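Local coordinates for MSHA biogenesis protein MshE (Vibrio cholerae, PDB 5HTL) that binds the second messenger cyclic di-GMP with high affinity through its MshEN domain and probably takes part in building the MSHA pilus, at residues L39-I44 against L49-L54. Residues are numbered along the deposited sequence; the frame is centred on the assembly and turned at random.
With C2E (9,9'-[(2R,3R,3aS,5S,7aR,9R,10R,10aS,12S,14aR)-3,5,10,12-tetrahydroxy-5,12-dioxidooctahydro-2H,7H-difuro[3,2-d:3',2'-j][1,3,7,9,2,8]tetraoxadiphosphacyclododecine-2,9-diyl]bis(2-amino-1,9-dihydro-6H-purin-6-one)), chain C.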
# COMPACT_ATOMS: atom_id res chain seq x y z
N LEU A 39 -0.28 -14.60 -14.53
CA LEU A 39 -1.62 -14.67 -15.07
C LEU A 39 -2.00 -13.46 -15.92
O LEU A 39 -2.59 -13.62 -16.99
CB LEU A 39 -2.65 -14.85 -13.94
CG LEU A 39 -4.12 -14.84 -14.37
CD1 LEU A 39 -4.43 -15.98 -15.34
CD2 LEU A 39 -4.99 -14.91 -13.13
N GLY A 40 -1.68 -12.27 -15.44
CA GLY A 40 -2.01 -11.05 -16.17
C GLY A 40 -1.40 -11.04 -17.55
O GLY A 40 -2.07 -10.78 -18.55
N ASP A 41 -0.10 -11.34 -17.62
CA ASP A 41 0.61 -11.39 -18.89
C ASP A 41 0.05 -12.49 -19.81
O ASP A 41 0.02 -12.34 -21.02
CB ASP A 41 2.12 -11.54 -18.65
CG ASP A 41 2.77 -10.25 -18.16
OD1 ASP A 41 2.27 -9.14 -18.46
OD2 ASP A 41 3.81 -10.34 -17.47
N THR A 42 -0.43 -13.58 -19.22
CA THR A 42 -1.08 -14.62 -20.01
C THR A 42 -2.40 -14.14 -20.61
O THR A 42 -2.68 -14.35 -21.80
CB THR A 42 -1.30 -15.90 -19.19
OG1 THR A 42 -0.03 -16.35 -18.69
CG2 THR A 42 -1.88 -17.00 -20.06
N LEU A 43 -3.21 -13.48 -19.80
CA LEU A 43 -4.44 -12.85 -20.27
C LEU A 43 -4.18 -11.82 -21.37
O LEU A 43 -4.93 -11.75 -22.35
CB LEU A 43 -5.17 -12.22 -19.10
CG LEU A 43 -5.79 -13.23 -18.13
CD1 LEU A 43 -6.12 -12.53 -16.83
CD2 LEU A 43 -7.03 -13.86 -18.74
N ILE A 44 -3.11 -11.04 -21.24
CA ILE A 44 -2.75 -10.06 -22.27
C ILE A 44 -2.32 -10.75 -23.56
O ILE A 44 -2.72 -10.35 -24.66
CB ILE A 44 -1.61 -9.15 -21.79
CG1 ILE A 44 -2.11 -8.22 -20.70
CG2 ILE A 44 -1.05 -8.31 -22.95
CD1 ILE A 44 -1.00 -7.42 -20.03
N LEU A 49 -7.06 -8.93 -22.13
CA LEU A 49 -6.70 -7.87 -21.19
C LEU A 49 -5.63 -7.02 -21.86
O LEU A 49 -4.86 -7.52 -22.68
CB LEU A 49 -6.14 -8.51 -19.92
CG LEU A 49 -5.85 -7.64 -18.70
CD1 LEU A 49 -7.13 -7.15 -18.05
CD2 LEU A 49 -5.00 -8.37 -17.68
N SER A 50 -5.60 -5.73 -21.54
CA SER A 50 -4.54 -4.83 -22.01
C SER A 50 -3.53 -4.52 -20.91
O SER A 50 -3.77 -4.76 -19.73
CB SER A 50 -5.14 -3.52 -22.51
OG SER A 50 -5.59 -2.75 -21.42
N GLU A 51 -2.39 -3.95 -21.31
CA GLU A 51 -1.37 -3.53 -20.34
C GLU A 51 -1.89 -2.49 -19.36
O GLU A 51 -1.60 -2.55 -18.17
CB GLU A 51 -0.13 -3.01 -21.06
CG GLU A 51 0.60 -4.07 -21.87
CD GLU A 51 1.43 -5.04 -21.02
OE1 GLU A 51 2.09 -5.91 -21.61
OE2 GLU A 51 1.44 -4.92 -19.78
N THR A 52 -2.68 -1.54 -19.86
CA THR A 52 -3.23 -0.49 -19.02
C THR A 52 -4.21 -1.07 -18.01
O THR A 52 -4.20 -0.72 -16.83
CB THR A 52 -3.94 0.58 -19.88
OG1 THR A 52 -3.00 1.14 -20.81
CG2 THR A 52 -4.52 1.68 -18.99
N GLN A 53 -5.07 -1.97 -18.48
CA GLN A 53 -6.01 -2.65 -17.59
C GLN A 53 -5.29 -3.43 -16.50
O GLN A 53 -5.68 -3.36 -15.34
CB GLN A 53 -6.90 -3.61 -18.37
CG GLN A 53 -7.97 -2.94 -19.21
CD GLN A 53 -8.72 -3.95 -20.03
OE1 GLN A 53 -8.12 -4.84 -20.64
NE2 GLN A 53 -10.04 -3.83 -20.06
N LEU A 54 -4.26 -4.17 -16.88
CA LEU A 54 -3.47 -4.90 -15.89
C LEU A 54 -2.87 -3.97 -14.83
O LEU A 54 -2.94 -4.26 -13.64
CB LEU A 54 -2.38 -5.74 -16.56
CG LEU A 54 -1.45 -6.50 -15.61
CD1 LEU A 54 -2.27 -7.43 -14.70
CD2 LEU A 54 -0.38 -7.27 -16.39
P1 C2E C . -2.60 -13.59 -6.87
O2P C2E C . -3.57 -12.76 -7.68
O1P C2E C . -2.99 -13.69 -5.41
O5' C2E C . -2.52 -15.02 -7.54
C5' C2E C . -1.63 -16.05 -7.19
C4' C2E C . -1.60 -17.17 -8.12
O4' C2E C . -2.84 -17.80 -8.19
C3' C2E C . -1.30 -16.72 -9.53
O3' C2E C . 0.08 -16.81 -9.78
C2' C2E C . -2.10 -17.53 -10.33
O2' C2E C . -1.36 -18.68 -10.78
C1' C2E C . -3.27 -17.94 -9.51
N9 C2E C . -4.38 -17.06 -9.70
C8 C2E C . -4.61 -15.76 -9.80
N7 C2E C . -5.93 -15.61 -9.94
C5 C2E C . -6.52 -16.84 -9.91
C6 C2E C . -7.87 -17.23 -10.00
O6 C2E C . -8.84 -16.31 -10.15
N1 C2E C . -8.17 -18.53 -9.95
C2 C2E C . -7.20 -19.44 -9.79
N2 C2E C . -7.60 -20.81 -9.74
N3 C2E C . -5.90 -19.12 -9.69
C4 C2E C . -5.52 -17.82 -9.75
P11 C2E C . 0.83 -15.73 -10.68
O21 C2E C . 2.25 -16.18 -10.96
O11 C2E C . 0.09 -15.64 -11.99
O5A C2E C . 0.75 -14.30 -10.05
C5A C2E C . 1.34 -14.01 -8.80
C4A C2E C . 0.91 -12.78 -8.17
O4A C2E C . 1.39 -11.63 -8.95
C3A C2E C . -0.56 -12.62 -8.14
O3A C2E C . -1.14 -12.96 -6.90
C2A C2E C . -0.82 -11.21 -8.47
O2A C2E C . -0.86 -10.38 -7.38
C1A C2E C . 0.32 -10.79 -9.32
N91 C2E C . 0.20 -10.92 -10.77
C81 C2E C . -0.54 -11.79 -11.48
N71 C2E C . -0.33 -11.59 -12.79
C51 C2E C . 0.56 -10.59 -12.93
C61 C2E C . 1.18 -9.94 -14.01
O61 C2E C . 0.93 -10.29 -15.32
N11 C2E C . 2.04 -8.95 -13.77
C21 C2E C . 2.33 -8.58 -12.52
N21 C2E C . 3.25 -7.52 -12.38
N31 C2E C . 1.78 -9.17 -11.46
C41 C2E C . 0.90 -10.17 -11.65
O HOH W 1 -4.18 -7.76 -25.23
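Ile-44 and Leu-54 meet methyl to methyl, CD1 of the isoleucine lying 3.7 Å from CD2 of the leucine. The same Ile-44 CD1 presses on the carboxylate end of Glu-51, whose chain bends at chi2 (-76°) and crosses the isoleucine at about a right angle. The other methyl of Leu-54, CD1, rests on the bare CA of Gly-40 at 3.9 Å. Gly-40 has no side chain, so nothing stands between its CA and this methyl. Farther along, Leu-43 and Leu-49 pack CB to CB.

No direct hydrogen bond joins the segments. Ile-44 CA makes a CA-H...O contact of 3.3 Å with Leu-49 O. One water donates to both Ile-44 O and Leu-49 O. Ser-50 and Gln-53 form a capping box that starts helix 51-62: Gln-53 N gives to Ser-50 OG, and Ser-50 N gives to Gln-53 OE1. Leu-14 and Ala-28 of neighbouring helices pack on Leu-43.

The start of helix 39-45 grips cyclic di-GMP through its backbone. Leu-39 N bonds phosphate oxygen C2E O11 at 2.8 Å, and Gly-40 N bonds guanine C2E N71 at 3.1 Å in a nearly straight bond (166°). Asp-41 N adds a weak bond to C2E O61. Leu-54 CD2 also touches C2E O61, at 3.5 Å. Arg-38 and Gln-32 bond the ligand as well. Asp-41 OD1 and Glu-51 OE2 stand 4.5 Å apart, which may raise the proton affinity of either. The leucine that packs on Gly-40 and Ile-44 thus also lies against a guanine held by main-chain N-H groups, and the helix N-terminus would favour the phosphate charge.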